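Local coordinates for nuclear fusion protein BIK1 (Saccharomyces cerevisiae, PDB 6FC6) that binds microtubules and kinesin and is required for nuclear fusion, chromosome disjunction and nuclear segregation during mitosis, at residues R5-R8 with K9-C12. Residues are numbered along the deposited sequence; the frame is centred on the assembly and turned at random.
Sequences RYQR and KIGC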
ATOM      1  N   ARG A   5      11.557   2.562  -8.588  1.00 28.91           N
ATOM      2  CA  ARG A   5      11.361   1.142  -9.051  1.00 30.72           C
ATOM      3  C   ARG A   5      10.009   0.563  -8.505  1.00 30.25           C
ATOM      4  O   ARG A   5       9.324  -0.184  -9.183  1.00 31.01           O
ATOM      5  CB  ARG A   5      12.522   0.264  -8.659  1.00 29.07           C
ATOM      6  CG  ARG A   5      12.758   0.102  -7.165  1.00 35.26           C
ATOM      7  CD  ARG A   5      13.733  -1.008  -6.802  1.00 34.51           C
ATOM      8  NE  ARG A   5      15.042  -0.758  -7.342  1.00 41.28           N
ATOM      9  CZ  ARG A   5      15.545  -1.354  -8.418  1.00 42.94           C
ATOM     10  NH1 ARG A   5      14.869  -2.304  -9.074  1.00 46.83           N
ATOM     11  NH2 ARG A   5      16.744  -1.007  -8.819  1.00 45.31           N
ATOM     12  N   TYR A   6       9.644   0.996  -7.309  1.00 24.46           N
ATOM     13  CA  TYR A   6       8.369   0.597  -6.714  1.00 24.89           C
ATOM     14  C   TYR A   6       7.173   1.345  -7.309  1.00 27.80           C
ATOM     15  O   TYR A   6       6.078   0.764  -7.527  1.00 27.62           O
ATOM     16  CB  TYR A   6       8.428   0.824  -5.211  1.00 23.24           C
ATOM     17  CG  TYR A   6       9.596   0.201  -4.585  1.00 22.66           C
ATOM     18  CD1 TYR A   6       9.735  -1.188  -4.615  1.00 23.99           C
ATOM     19  CD2 TYR A   6      10.633   0.952  -4.087  1.00 26.14           C
ATOM     20  CE1 TYR A   6      10.849  -1.824  -4.095  1.00 24.66           C
ATOM     21  CE2 TYR A   6      11.767   0.323  -3.561  1.00 28.37           C
ATOM     22  CZ  TYR A   6      11.865  -1.049  -3.580  1.00 27.71           C
ATOM     23  OH  TYR A   6      12.994  -1.667  -3.078  1.00 28.00           O
ATOM     24  N   GLN A   7       7.373   2.619  -7.600  1.00 27.72           N
ATOM     25  CA  GLN A   7       6.330   3.431  -8.278  1.00 30.49           C
ATOM     26  C   GLN A   7       5.946   2.937  -9.643  1.00 32.88           C
ATOM     27  O   GLN A   7       4.766   2.983 -10.024  1.00 31.63           O
ATOM     28  CB  GLN A   7       6.703   4.904  -8.288  1.00 31.46           C
ATOM     29  CG  GLN A   7       6.386   5.474  -6.931  1.00 38.11           C
ATOM     30  CD  GLN A   7       6.987   6.819  -6.706  1.00 41.40           C
ATOM     31  OE1 GLN A   7       7.701   7.314  -7.547  1.00 41.96           O
ATOM     32  NE2 GLN A   7       6.719   7.413  -5.535  1.00 38.20           N
ATOM     33  N   ARG A   8       6.903   2.355 -10.338  1.00 31.72           N
ATOM     34  CA  ARG A   8       6.616   1.751 -11.635  1.00 31.98           C
ATOM     35  C   ARG A   8       5.732   0.555 -11.567  1.00 30.12           C
ATOM     36  O   ARG A   8       5.271   0.105 -12.584  1.00 29.22           O
ATOM     37  CB  ARG A   8       7.933   1.339 -12.362  1.00 36.87           C
ATOM     38  CG  ARG A   8       8.737   2.541 -12.850  1.00 43.33           C
ATOM     39  CD  ARG A   8       9.864   2.102 -13.809  1.00 50.01           C
ATOM     40  NE  ARG A   8      11.029   1.547 -13.093  1.00 49.60           N
ATOM     41  CZ  ARG A   8      12.055   2.278 -12.612  1.00 50.31           C
ATOM     42  NH1 ARG A   8      13.061   1.683 -12.010  1.00 52.92           N
ATOM     43  NH2 ARG A   8      12.096   3.602 -12.722  1.00 50.83           N
ATOM     44  N   LYS A   9       5.534  -0.014 -10.383  1.00 26.89           N
ATOM     45  CA  LYS A   9       4.720  -1.201 -10.241  1.00 27.73           C
ATOM     46  C   LYS A   9       3.332  -0.922  -9.699  1.00 27.85           C
ATOM     47  O   LYS A   9       2.599  -1.883  -9.398  1.00 27.47           O
ATOM     48  CB  LYS A   9       5.442  -2.185  -9.305  1.00 32.52           C
ATOM     49  CG  LYS A   9       6.798  -2.667  -9.815  1.00 33.41           C
ATOM     50  CD  LYS A   9       6.623  -3.623 -10.963  1.00 37.95           C
ATOM     51  CE  LYS A   9       7.960  -4.202 -11.373  1.00 40.71           C
ATOM     52  NZ  LYS A   9       8.460  -5.230 -10.425  1.00 48.31           N
ATOM     53  N   ILE A  10       2.961   0.362  -9.561  1.00 23.78           N
ATOM     54  CA  ILE A  10       1.626   0.712  -9.131  1.00 26.33           C
ATOM     55  C   ILE A  10       0.591   0.113 -10.061  1.00 28.33           C
ATOM     56  O   ILE A  10       0.658   0.270 -11.271  1.00 31.13           O
ATOM     57  CB  ILE A  10       1.477   2.236  -8.893  1.00 26.76           C
ATOM     58  CG1 ILE A  10       2.047   2.548  -7.505  1.00 27.73           C
ATOM     59  CG2 ILE A  10       0.023   2.662  -9.000  1.00 29.61           C
ATOM     60  CD1 ILE A  10       2.345   3.947  -7.254  1.00 32.92           C
ATOM     61  N   GLY A  11      -0.401  -0.545  -9.487  1.00 27.94           N
ATOM     62  CA  GLY A  11      -1.421  -1.280 -10.280  1.00 28.35           C
ATOM     63  C   GLY A  11      -1.178  -2.790 -10.305  1.00 27.40           C
ATOM     64  O   GLY A  11      -2.090  -3.539 -10.547  1.00 31.02           O
ATOM     65  N   CYS A  12       0.018  -3.236  -9.965  1.00 27.65           N
ATOM     66  CA  CYS A  12       0.275  -4.651  -9.778  1.00 33.24           C
ATOM     67  C   CYS A  12      -0.287  -5.243  -8.511  1.00 33.11           C
ATOM     68  O   CYS A  12      -0.628  -4.543  -7.596  1.00 27.72           O
ATOM     69  CB  CYS A  12       1.784  -4.978  -9.816  1.00 36.77           C
ATOM     70  SG  CYS A  12       2.679  -4.695  -8.226  1.00 55.28           S
TER
HETATM   71  O   HOH W   1       9.663  -3.053  -8.784  1.00 47.58           O
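The Tyr-6 ring and the Arg-8 guanidinium both pack on Arg-5, beside the carbonyls that meet Lys-9 and Ile-10. On one face of the Tyr-6 ring lies Arg-5 CG, 3.7 Å above the plane and over its centre. The Tyr-6 side chain also touches Leu-72, Ala-76 and Ile-79 of helix 72-81, and Val-27 of strand 20-28. The Arg-8 guanidinium carries Arg-5 CA over one face, offset toward its rim. The Arg-8 chain runs extended toward Arg-5 (chi2 -168°), and a bend at chi3 turns the guanidinium over Arg-5 CA.

Two backbone hydrogen bonds join the segments. Lys-9 N donates to Tyr-6 O at 3.0 Å, and Ile-10 N to Gln-7 O at 3.2 Å. The second is the straighter, at 168°. Each donor sits well above the carbonyl plane. Lys-9 CB lies by Tyr-6 O, and CG is 3.6 Å from Arg-5 O. Bends at chi2 and chi4 curl the chain so that one water links Lys-9 NZ to Arg-5 O. The ammonium also donates to Ile-79 O and Ala-82 O, so three oxygens grip it. Ile-10 lays CB, CG1 and CD1 along Gln-7 O, with CB at 3.6 Å.

Gln-7 to Ile-10 form a type I turn. A type II turn follows from Lys-9 to Cys-12, closed by Cys-12 N to Lys-9 O. Gly-11 has a positive phi (102°), which suits glycine. These consecutive turns lead from short helix 4-7 into strand 13-16, the first strand of the SH3-like CAP-Gly sheet.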